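Local coordinates for prophenoloxidase b (Marsupenaeus japonicus, PDB 3WKY), which is the precursor of a type 3 copper phenoloxidase that probably hydroxylates monophenols and oxidises o-diphenols, at residues 20-25 against 103-108; 31-36 against 99-104; 428-433 against 442-447; 480-485 against 547-552. One frame throughout, in Å; residues are numbered along the deposited sequence.

Interaction 1 (20-25 against 103-108)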
# COMPACT_ATOMS: atom_id res chain seq x y z
N GLU A 20 -42.48 -0.22 -29.39
CA GLU A 20 -43.64 -0.99 -29.84
C GLU A 20 -43.42 -1.52 -31.24
O GLU A 20 -42.53 -1.06 -31.95
CB GLU A 20 -44.91 -0.14 -29.77
CG GLU A 20 -45.22 0.46 -28.40
CD GLU A 20 -45.52 -0.60 -27.34
OE1 GLU A 20 -45.88 -1.73 -27.71
OE2 GLU A 20 -45.40 -0.29 -26.13
N SER A 21 -44.21 -2.52 -31.64
CA SER A 21 -44.10 -3.07 -32.98
C SER A 21 -44.53 -2.04 -34.01
O SER A 21 -45.22 -1.08 -33.69
CB SER A 21 -44.98 -4.31 -33.13
OG SER A 21 -46.35 -3.95 -33.09
N THR A 22 -44.11 -2.26 -35.26
CA THR A 22 -44.55 -1.41 -36.36
C THR A 22 -46.08 -1.50 -36.51
O THR A 22 -46.74 -0.50 -36.82
CB THR A 22 -43.87 -1.82 -37.67
OG1 THR A 22 -42.45 -1.89 -37.48
CG2 THR A 22 -44.18 -0.81 -38.78
N SER A 23 -46.63 -2.69 -36.27
CA SER A 23 -48.08 -2.88 -36.34
C SER A 23 -48.83 -2.00 -35.34
O SER A 23 -49.84 -1.39 -35.68
CB SER A 23 -48.44 -4.35 -36.13
OG SER A 23 -47.98 -5.15 -37.20
N THR A 24 -48.33 -1.94 -34.10
CA THR A 24 -48.95 -1.12 -33.06
C THR A 24 -48.90 0.36 -33.44
O THR A 24 -49.86 1.11 -33.23
CB THR A 24 -48.25 -1.31 -31.70
OG1 THR A 24 -48.40 -2.67 -31.27
CG2 THR A 24 -48.84 -0.39 -30.65
N LEU A 25 -47.77 0.79 -33.98
CA LEU A 25 -47.60 2.18 -34.37
C LEU A 25 -48.52 2.50 -35.55
O LEU A 25 -49.20 3.53 -35.56
CB LEU A 25 -46.14 2.47 -34.74
CG LEU A 25 -45.84 3.88 -35.25
CD1 LEU A 25 -45.98 4.91 -34.14
CD2 LEU A 25 -44.44 3.94 -35.87
N VAL A 103 -38.15 -1.98 -42.08
CA VAL A 103 -36.99 -2.44 -41.32
C VAL A 103 -37.17 -2.32 -39.80
O VAL A 103 -36.46 -2.96 -39.02
CB VAL A 103 -35.70 -1.71 -41.77
CG1 VAL A 103 -35.60 -0.35 -41.12
CG2 VAL A 103 -34.48 -2.54 -41.45
N LYS A 104 -38.15 -1.51 -39.39
CA LYS A 104 -38.32 -1.14 -37.99
C LYS A 104 -38.47 -2.33 -37.03
O LYS A 104 -37.93 -2.29 -35.92
CB LYS A 104 -39.52 -0.20 -37.84
CG LYS A 104 -39.77 0.25 -36.42
CD LYS A 104 -41.02 1.10 -36.34
CE LYS A 104 -41.08 1.88 -35.05
NZ LYS A 104 -41.52 1.10 -33.86
N ASP A 105 -39.17 -3.37 -37.45
CA ASP A 105 -39.36 -4.56 -36.61
C ASP A 105 -38.10 -5.41 -36.47
O ASP A 105 -38.05 -6.31 -35.63
CB ASP A 105 -40.47 -5.46 -37.18
CG ASP A 105 -41.86 -4.97 -36.84
OD1 ASP A 105 -42.05 -4.42 -35.73
OD2 ASP A 105 -42.77 -5.14 -37.68
N HIS A 106 -37.09 -5.13 -37.28
CA HIS A 106 -35.95 -6.02 -37.42
C HIS A 106 -34.63 -5.44 -36.93
O HIS A 106 -33.60 -6.12 -36.97
CB HIS A 106 -35.80 -6.43 -38.89
CG HIS A 106 -37.07 -7.00 -39.46
ND1 HIS A 106 -37.36 -8.34 -39.43
CD2 HIS A 106 -38.13 -6.39 -40.05
CE1 HIS A 106 -38.54 -8.54 -39.99
NE2 HIS A 106 -39.03 -7.37 -40.37
N VAL A 107 -34.67 -4.19 -36.47
CA VAL A 107 -33.47 -3.51 -35.98
C VAL A 107 -33.65 -3.07 -34.54
O VAL A 107 -34.77 -2.79 -34.10
CB VAL A 107 -33.13 -2.27 -36.84
CG1 VAL A 107 -32.60 -2.68 -38.20
CG2 VAL A 107 -34.34 -1.38 -36.98
N ASN A 108 -32.54 -3.03 -33.80
CA ASN A 108 -32.50 -2.49 -32.45
C ASN A 108 -33.14 -1.09 -32.46
O ASN A 108 -32.84 -0.27 -33.33
CB ASN A 108 -31.02 -2.43 -32.02
CG ASN A 108 -30.82 -1.75 -30.69
OD1 ASN A 108 -30.94 -0.53 -30.60
ND2 ASN A 108 -30.50 -2.53 -29.65
O HOH W 1 -41.16 -1.74 -34.30
O HOH W 2 -41.20 -3.09 -39.31
O HOH W 3 -45.26 -5.04 -36.57
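Lys-104 lies alongside Thr-22, its aliphatic chain passing the threonine hydroxyl so that CB of Lys-104 comes within 3.4 Å of OG1 of Thr-22. CG stands opposite the backbone N (chi1 -179°), and the chain runs on extended until a bend at the last torsion brings the ammonium to the backbone of Glu-20. NZ of Lys-104 is 3.1 Å from O of Glu-20, although the angle is poor for a hydrogen bond. On the way, CE of Lys-104 meets CD2 of Leu-25 at 4.0 Å, the two side chains crossing at about a right angle.

Asp-105 illustrates how a carboxylate from a distant loop can complete a helix N-terminus. Its OD1 accepts from N of Thr-22 at 3.0 Å in an almost straight bond (174°), met on the syn side but 26° out of the carboxylate plane. Ser-21 is the N-cap, and its OG accepts from N of Thr-24 at 3.0 Å. Ser-23 is reached through a water that accepts a hydrogen bond from its N and donates one to OD2 of Asp-105. The negative charge would probably interact favourably with the helix dipole. With an alanine here, N of Thr-22 would probably lose its protein acceptor and the bridging water its hold on the loop.

OD2 of Asp-105 also accepts from N of Thr-47, and Phe-112 packs on Lys-104; the loop thus joins the start of helix 22-29 to strand 45-47 and helix 109-122.

Interaction 2 (31-36 against 99-104)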
# COMPACT_ATOMS: atom_id res chain seq x y z
N ILE A 31 -51.18 4.15 -40.57
CA ILE A 31 -50.11 3.99 -41.54
C ILE A 31 -50.31 2.67 -42.27
O ILE A 31 -50.47 1.62 -41.63
CB ILE A 31 -48.72 3.98 -40.85
CG1 ILE A 31 -48.50 5.26 -40.04
CG2 ILE A 31 -47.61 3.79 -41.88
CD1 ILE A 31 -47.26 5.22 -39.16
N GLN A 32 -50.29 2.71 -43.60
CA GLN A 32 -50.42 1.47 -44.35
C GLN A 32 -49.15 0.63 -44.25
O GLN A 32 -48.04 1.14 -44.41
CB GLN A 32 -50.79 1.74 -45.82
CG GLN A 32 -52.29 1.66 -46.08
CD GLN A 32 -52.88 0.32 -45.69
OE1 GLN A 32 -53.87 0.25 -44.96
NE2 GLN A 32 -52.28 -0.76 -46.19
N LEU A 33 -49.33 -0.65 -43.95
CA LEU A 33 -48.23 -1.57 -43.74
C LEU A 33 -47.94 -2.40 -44.99
O LEU A 33 -48.85 -2.71 -45.76
CB LEU A 33 -48.55 -2.50 -42.57
CG LEU A 33 -48.64 -1.85 -41.20
CD1 LEU A 33 -49.67 -2.55 -40.31
CD2 LEU A 33 -47.27 -1.85 -40.54
N PRO A 34 -46.67 -2.76 -45.18
CA PRO A 34 -46.26 -3.74 -46.19
C PRO A 34 -46.72 -5.13 -45.73
O PRO A 34 -47.30 -5.22 -44.65
CB PRO A 34 -44.73 -3.63 -46.17
CG PRO A 34 -44.41 -3.17 -44.78
CD PRO A 34 -45.52 -2.22 -44.44
N PRO A 35 -46.49 -6.18 -46.53
CA PRO A 35 -46.88 -7.53 -46.09
C PRO A 35 -46.34 -7.91 -44.71
O PRO A 35 -45.21 -7.56 -44.37
CB PRO A 35 -46.26 -8.43 -47.15
CG PRO A 35 -46.29 -7.60 -48.39
CD PRO A 35 -46.03 -6.18 -47.94
N LEU A 36 -47.16 -8.62 -43.93
CA LEU A 36 -46.78 -9.05 -42.59
C LEU A 36 -46.59 -10.56 -42.52
O LEU A 36 -46.96 -11.29 -43.44
CB LEU A 36 -47.84 -8.63 -41.58
CG LEU A 36 -48.17 -7.15 -41.45
CD1 LEU A 36 -49.29 -6.95 -40.45
CD2 LEU A 36 -46.93 -6.34 -41.05
N VAL A 99 -38.86 2.22 -46.45
CA VAL A 99 -37.74 1.43 -45.95
C VAL A 99 -37.73 1.41 -44.42
O VAL A 99 -37.51 0.36 -43.81
CB VAL A 99 -36.39 1.93 -46.51
CG1 VAL A 99 -35.23 1.32 -45.75
CG2 VAL A 99 -36.29 1.63 -48.00
N ALA A 100 -37.97 2.57 -43.82
CA ALA A 100 -38.08 2.70 -42.37
C ALA A 100 -39.14 1.77 -41.80
O ALA A 100 -38.86 0.98 -40.89
CB ALA A 100 -38.38 4.14 -41.99
N ILE A 101 -40.37 1.88 -42.31
CA ILE A 101 -41.49 1.04 -41.87
C ILE A 101 -41.18 -0.45 -42.00
O ILE A 101 -41.50 -1.23 -41.10
CB ILE A 101 -42.77 1.38 -42.66
CG1 ILE A 101 -43.29 2.77 -42.28
CG2 ILE A 101 -43.85 0.34 -42.40
CD1 ILE A 101 -43.69 2.89 -40.83
N MET A 102 -40.55 -0.85 -43.10
CA MET A 102 -40.23 -2.25 -43.32
C MET A 102 -39.16 -2.79 -42.37
O MET A 102 -39.25 -3.93 -41.90
CB MET A 102 -39.79 -2.49 -44.77
CG MET A 102 -39.46 -3.95 -45.08
SD MET A 102 -39.21 -4.31 -46.83
CE MET A 102 -40.82 -3.85 -47.48
N VAL A 103 -38.15 -1.98 -42.08
CA VAL A 103 -36.99 -2.44 -41.32
C VAL A 103 -37.17 -2.32 -39.80
O VAL A 103 -36.46 -2.96 -39.02
CB VAL A 103 -35.70 -1.71 -41.77
CG1 VAL A 103 -35.60 -0.35 -41.12
CG2 VAL A 103 -34.48 -2.54 -41.45
N LYS A 104 -38.15 -1.51 -39.39
CA LYS A 104 -38.32 -1.14 -37.99
C LYS A 104 -38.47 -2.33 -37.03
O LYS A 104 -37.93 -2.29 -35.92
CB LYS A 104 -39.52 -0.20 -37.84
CG LYS A 104 -39.77 0.25 -36.42
CD LYS A 104 -41.02 1.10 -36.34
CE LYS A 104 -41.08 1.88 -35.05
NZ LYS A 104 -41.52 1.10 -33.86
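Leu-33 and Pro-34 run past the last turn of helix 93-103 in an extended conformation, with CA of Pro-34 6.8 Å from CA of Met-102 and CA of Leu-33 7.5 Å from CA of Ile-101. This is a loop-on-helix contact in the N-terminal part of the hemocyanin-type fold, the helix belonging to its all-alpha domain. No hydrogen bond crosses it, and the cohesion is apolar throughout.

Ile-101 makes most of the contact. Its two branches divide the work: CG2, opposite the backbone N, faces the middle of the loop, while CG1 swings beside that N (chi1 -69°) and sends CD1 toward the loop's beginning. CD1 of Ile-101 touches CG2 of Ile-31 at 4.2 Å, the side chains meeting at an oblique angle. The other branch makes the closest approach, CG2 of Ile-101 lying 3.7 Å from CD of Pro-34, with the two side chains roughly perpendicular. Leu-33 adds a looser touch through its CD2.

Neighbouring residues surround the same contact. Leu-14 and Thr-22 also pack against Ile-101, and Thr-22 and Ala-26 of helix 22-29 lie against Leu-33. Strand 45-47 contributes Thr-47, which packs on Pro-34 and is hydrogen-bonded through OG1 to O of Met-102.

Pro-34 presents two ring corners to the helix, CD to the isoleucine and CB to the methionine. The chain of Met-102 leaves the helix extended and turns only at its last torsion (chi3 -60°), which places CE of Met-102 4.1 Å from CB of Pro-34.

Interaction 3 (428-433 against 442-447)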
# COMPACT_ATOMS: atom_id res chain seq x y z
N VAL A 428 -19.25 48.78 -24.42
CA VAL A 428 -20.01 47.54 -24.34
C VAL A 428 -21.01 47.72 -23.21
O VAL A 428 -20.64 48.22 -22.14
CB VAL A 428 -19.12 46.33 -23.99
CG1 VAL A 428 -19.95 45.06 -23.97
CG2 VAL A 428 -17.95 46.18 -24.96
N THR A 429 -22.26 47.37 -23.45
CA THR A 429 -23.26 47.37 -22.39
C THR A 429 -24.18 46.16 -22.55
O THR A 429 -24.48 45.75 -23.67
CB THR A 429 -24.11 48.67 -22.39
OG1 THR A 429 -25.07 48.61 -21.32
CG2 THR A 429 -24.84 48.84 -23.70
N VAL A 430 -24.60 45.60 -21.42
CA VAL A 430 -25.46 44.44 -21.42
C VAL A 430 -26.71 44.79 -20.63
O VAL A 430 -26.63 45.41 -19.56
CB VAL A 430 -24.73 43.23 -20.78
CG1 VAL A 430 -25.68 42.06 -20.56
CG2 VAL A 430 -23.56 42.80 -21.66
N GLN A 431 -27.88 44.41 -21.15
CA GLN A 431 -29.13 44.76 -20.48
C GLN A 431 -30.15 43.64 -20.52
O GLN A 431 -30.60 43.20 -21.59
CB GLN A 431 -29.73 46.05 -21.07
CG GLN A 431 -31.09 46.42 -20.46
CD GLN A 431 -31.00 46.78 -18.99
OE1 GLN A 431 -30.19 47.62 -18.60
NE2 GLN A 431 -31.83 46.14 -18.17
N GLU A 432 -30.53 43.19 -19.33
CA GLU A 432 -31.54 42.16 -19.20
C GLU A 432 -32.88 42.75 -19.62
O GLU A 432 -33.21 43.89 -19.28
CB GLU A 432 -31.62 41.69 -17.76
CG GLU A 432 -32.47 40.47 -17.55
CD GLU A 432 -32.25 39.84 -16.20
OE1 GLU A 432 -32.65 40.45 -15.18
OE2 GLU A 432 -31.69 38.72 -16.16
N GLU A 433 -33.65 41.96 -20.37
CA GLU A 433 -34.96 42.39 -20.84
C GLU A 433 -35.99 42.31 -19.71
O GLU A 433 -35.74 41.70 -18.67
CB GLU A 433 -35.41 41.51 -22.02
CG GLU A 433 -35.83 42.29 -23.27
CD GLU A 433 -34.68 43.06 -23.92
OE1 GLU A 433 -34.13 42.58 -24.93
OE2 GLU A 433 -34.34 44.15 -23.42
N PRO A 442 -30.80 46.50 -13.34
CA PRO A 442 -29.68 47.41 -13.55
C PRO A 442 -28.84 46.89 -14.70
O PRO A 442 -28.85 45.69 -15.00
CB PRO A 442 -28.89 47.30 -12.25
CG PRO A 442 -29.91 46.95 -11.23
CD PRO A 442 -30.90 46.06 -11.93
N GLU A 443 -28.12 47.79 -15.36
CA GLU A 443 -27.26 47.46 -16.49
C GLU A 443 -26.19 46.46 -16.08
O GLU A 443 -25.67 46.53 -14.97
CB GLU A 443 -26.58 48.74 -16.97
CG GLU A 443 -26.24 48.77 -18.43
CD GLU A 443 -25.96 50.19 -18.92
OE1 GLU A 443 -24.79 50.49 -19.23
OE2 GLU A 443 -26.92 50.99 -18.98
N ASN A 444 -25.85 45.55 -17.00
CA ASN A 444 -24.77 44.58 -16.81
C ASN A 444 -25.01 43.54 -15.72
O ASN A 444 -24.06 42.96 -15.18
CB ASN A 444 -23.44 45.29 -16.61
CG ASN A 444 -23.14 46.25 -17.72
OD1 ASN A 444 -23.25 45.89 -18.90
ND2 ASN A 444 -22.77 47.49 -17.38
N LEU A 445 -26.29 43.31 -15.41
CA LEU A 445 -26.70 42.30 -14.45
C LEU A 445 -27.61 41.28 -15.11
O LEU A 445 -28.60 41.64 -15.76
CB LEU A 445 -27.42 42.95 -13.26
CG LEU A 445 -28.02 42.02 -12.19
CD1 LEU A 445 -26.93 41.23 -11.46
CD2 LEU A 445 -28.87 42.79 -11.19
N LEU A 446 -27.26 40.00 -14.97
CA LEU A 446 -28.07 38.92 -15.52
C LEU A 446 -28.57 38.04 -14.38
O LEU A 446 -27.91 37.93 -13.34
CB LEU A 446 -27.26 38.07 -16.50
CG LEU A 446 -26.69 38.80 -17.72
CD1 LEU A 446 -25.96 37.83 -18.64
CD2 LEU A 446 -27.79 39.52 -18.49
N HIS A 447 -29.74 37.43 -14.56
CA HIS A 447 -30.28 36.56 -13.51
C HIS A 447 -30.51 35.15 -14.00
O HIS A 447 -30.64 34.89 -15.20
CB HIS A 447 -31.59 37.11 -12.95
CG HIS A 447 -31.44 38.35 -12.14
ND1 HIS A 447 -31.67 39.61 -12.67
CD2 HIS A 447 -31.09 38.54 -10.85
CE1 HIS A 447 -31.46 40.52 -11.73
NE2 HIS A 447 -31.11 39.90 -10.62
O HOH W 4 -21.99 49.54 -19.36
O HOH W 5 -29.24 49.49 -20.60
O HOH W 6 -29.10 43.88 -17.07
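The side chains of Glu-432 and His-447 cross at about a right angle, their carboxylate and ring planes only 30° apart, and the carboxylate grips the histidine twice. OE1 of Glu-432 accepts a hydrogen bond from ND1 of His-447 at 2.8 Å on its syn lone pair, in the plane of the imidazole. OE2 of Glu-432 takes N of His-447, also at 2.8 Å, though 27° out of the carboxylate plane. An extended glutamate, with CG opposite the backbone N (chi1 -170°), gives the reach needed.

The setting is the Ig-like domain, where the end of strand 424-432, part of a three-stranded antiparallel sheet, meets the start of strand 445-456 in a seven-stranded mixed sheet. A type II beta turn from Pro-442 to Leu-445 leads into the latter. OE1 of Glu-432 also accepts from OG of Ser-441 and NE1 of Trp-435, so the buried carboxylate is held by several donors, which would favour its ionised form.

Asn-444, in the turn, takes both polar backbone groups of Val-430. Its OD1 accepts from N of Val-430 at 2.9 Å, while its own N gives to O of Val-430 at 2.7 Å. Nearby, CG1 of Val-430 packs on CD2 of Leu-446 at 3.9 Å. In one conformer, OG1 of Thr-429 gives a weak, doubtful hydrogen bond to OE1 of Glu-443 at 2.8 Å.

Gln-431 folds back, NE2 serving O of Glu-432 and O of Ser-441. A water accepts from N of Glu-432 and donates to O of Pro-442 and, at 2.6 Å, to O of Leu-445.

Interaction 4 (480-485 against 547-552); sequences LEHPDF and RHSNES. With NAG (2-acetamido-2-deoxy-beta-D-glucopyranose), chain F.
Phe-485 and Ser-549 are joined by two hydrogen bonds. N of Phe-485 gives to OG of Ser-549 at 3.1 Å, nearly straight at 170°. N of Ser-549 gives to O of Phe-485 at 2.7 Å, approached nearly along the C=O axis.

The apolar contact is a CH-pi one: CB of Ser-549 sits over one face of the Phe-485 ring, 3.6 Å from its centroid. A chi1 of 62° turns one ring face to the serine. Losing that ring to an alanine would probably open a gap next to CB of Ser-549 and beside Leu-446.

In the Ig-like domain, strand 485-493 begins here and its antiparallel neighbour 541-548 ends, running into the 3-10 turn 549-551.

Charged and glycan contacts form a third group. Asn-550 is N-glycosylated, ND2 bonded to C1 of the sugar at 1.5 Å, and N2 of that sugar gives to OD2 of Asp-484 at 2.8 Å. In one conformer of His-548, CG of Asp-484 lies at the imidazole edge, 3.4 Å from CE1, with carboxylate and ring planes 75° apart. Arg-576 forms a salt bridge with OD1 of Asp-484 and a hydrogen bond through NE to OD1 of Asn-550.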
# COMPACT_ATOMS: atom_id res chain seq x y z
N LEU A 480 -33.06 24.92 -14.81
CA LEU A 480 -32.46 26.25 -14.68
C LEU A 480 -32.95 27.05 -15.88
O LEU A 480 -33.15 26.49 -16.96
CB LEU A 480 -30.94 26.16 -14.71
CG LEU A 480 -30.27 27.47 -14.31
CD1 LEU A 480 -30.47 27.67 -12.82
CD2 LEU A 480 -28.79 27.52 -14.69
N GLU A 481 -33.14 28.36 -15.69
CA GLU A 481 -33.62 29.22 -16.76
C GLU A 481 -33.09 30.63 -16.53
O GLU A 481 -32.52 30.90 -15.47
CB GLU A 481 -35.16 29.24 -16.80
CG GLU A 481 -35.78 28.37 -17.88
CD GLU A 481 -35.57 28.93 -19.29
OE1 GLU A 481 -34.89 29.98 -19.44
OE2 GLU A 481 -36.08 28.31 -20.25
N HIS A 482 -33.26 31.51 -17.51
CA HIS A 482 -32.79 32.89 -17.39
C HIS A 482 -33.70 33.77 -18.24
O HIS A 482 -34.25 33.30 -19.23
CB HIS A 482 -31.36 33.00 -17.91
CG HIS A 482 -31.25 32.80 -19.39
ND1 HIS A 482 -31.33 33.85 -20.29
CD2 HIS A 482 -31.09 31.68 -20.14
CE1 HIS A 482 -31.21 33.38 -21.52
NE2 HIS A 482 -31.06 32.07 -21.46
N PRO A 483 -33.85 35.05 -17.86
CA PRO A 483 -34.56 36.03 -18.71
C PRO A 483 -33.77 36.33 -19.98
O PRO A 483 -32.54 36.23 -19.96
CB PRO A 483 -34.58 37.30 -17.84
CG PRO A 483 -34.40 36.82 -16.44
CD PRO A 483 -33.52 35.60 -16.53
N ASP A 484 -34.45 36.70 -21.07
CA ASP A 484 -33.75 37.20 -22.25
C ASP A 484 -32.88 38.40 -21.87
O ASP A 484 -33.20 39.13 -20.93
CB ASP A 484 -34.73 37.66 -23.35
CG ASP A 484 -35.50 36.51 -23.97
OD1 ASP A 484 -35.07 35.35 -23.87
OD2 ASP A 484 -36.56 36.79 -24.59
N PHE A 485 -31.80 38.60 -22.61
CA PHE A 485 -31.00 39.81 -22.47
C PHE A 485 -30.49 40.24 -23.82
O PHE A 485 -30.48 39.47 -24.78
CB PHE A 485 -29.83 39.62 -21.48
CG PHE A 485 -28.83 38.57 -21.91
CD1 PHE A 485 -29.03 37.24 -21.59
CD2 PHE A 485 -27.67 38.93 -22.59
CE1 PHE A 485 -28.11 36.27 -21.97
CE2 PHE A 485 -26.74 37.97 -22.97
CZ PHE A 485 -26.96 36.64 -22.66
N ARG A 547 -27.33 42.88 -30.13
CA ARG A 547 -27.72 41.50 -30.32
C ARG A 547 -28.60 41.03 -29.18
O ARG A 547 -28.34 41.36 -28.02
CB ARG A 547 -26.48 40.60 -30.41
CG ARG A 547 -25.73 40.73 -31.71
CD ARG A 547 -26.36 39.89 -32.80
NE ARG A 547 -25.84 38.52 -32.77
CZ ARG A 547 -26.02 37.62 -33.73
NH1 ARG A 547 -26.73 37.93 -34.81
NH2 ARG A 547 -25.50 36.40 -33.61
N HIS A 548 -29.63 40.26 -29.51
CA HIS A 548 -30.52 39.66 -28.52
C HIS A 548 -29.99 38.28 -28.18
O HIS A 548 -29.38 37.63 -29.03
CB HIS A 548 -31.94 39.52 -29.09
CG HIS A 548 -32.96 39.06 -28.08
ND1 HIS A 548 -33.10 37.75 -27.71
CD2 HIS A 548 -33.88 39.76 -27.38
CE1 HIS A 548 -34.07 37.65 -26.81
NE2 HIS A 548 -34.57 38.86 -26.60
N SER A 549 -30.23 37.83 -26.96
CA SER A 549 -29.70 36.54 -26.53
C SER A 549 -30.22 35.37 -27.37
O SER A 549 -29.48 34.41 -27.62
CB SER A 549 -29.92 36.34 -25.03
OG SER A 549 -31.30 36.37 -24.68
N ASN A 550 -31.46 35.46 -27.86
CA ASN A 550 -32.03 34.39 -28.69
C ASN A 550 -31.36 34.30 -30.06
O ASN A 550 -31.59 33.35 -30.80
CB ASN A 550 -33.54 34.58 -28.90
CG ASN A 550 -34.37 34.08 -27.74
OD1 ASN A 550 -33.84 33.66 -26.71
ND2 ASN A 550 -35.70 34.14 -27.90
N GLU A 551 -30.54 35.29 -30.41
CA GLU A 551 -29.85 35.28 -31.70
C GLU A 551 -28.47 34.65 -31.60
O GLU A 551 -27.78 34.53 -32.62
CB GLU A 551 -29.64 36.70 -32.24
CG GLU A 551 -30.87 37.57 -32.35
CD GLU A 551 -30.52 38.94 -32.94
OE1 GLU A 551 -30.50 39.05 -34.18
OE2 GLU A 551 -30.24 39.87 -32.16
N SER A 552 -28.04 34.29 -30.40
CA SER A 552 -26.66 33.85 -30.19
C SER A 552 -26.20 32.76 -31.16
O SER A 552 -26.95 31.84 -31.47
CB SER A 552 -26.45 33.33 -28.77
OG SER A 552 -25.17 32.73 -28.69
C1 NAG F . -36.44 33.79 -26.70
C2 NAG F . -37.72 34.58 -26.97
C3 NAG F . -38.72 34.31 -25.85
C4 NAG F . -38.99 32.82 -25.75
C5 NAG F . -37.69 32.01 -25.68
C6 NAG F . -37.99 30.53 -25.88
C7 NAG F . -37.82 36.63 -28.27
C8 NAG F . -38.04 38.11 -28.17
N2 NAG F . -37.47 36.00 -27.14
O3 NAG F . -39.93 34.99 -26.09
O4 NAG F . -39.76 32.55 -24.60
O5 NAG F . -36.77 32.41 -26.69
O6 NAG F . -38.16 30.28 -27.26
O7 NAG F . -37.95 36.04 -29.34
O HOH W 7 -27.48 39.12 -25.99

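Overall arrangement
The four contacts form two clusters. Interactions 1 and 2, with centres 8 Å apart, share Val-103 and Lys-104, and CG2 of Thr-22 lies 3.6 Å from O of Ile-101, so the N-terminal segments pack round one helix end. Interactions 3 and 4 are 11 Å apart between centres within the Ig-like domain; N of Glu-433 lies 2.9 Å from O of Asp-484, a probable hydrogen bond, and Pro-483 packs against Glu-432. Interactions 1 and 3 have centres about 51 Å apart, on opposite sides of the chain's centre. None includes a histidine of the copper-oxygen cluster; a glycan touches Glu-443 in interaction 3, and another is covalently attached to Asn-550 in interaction 4.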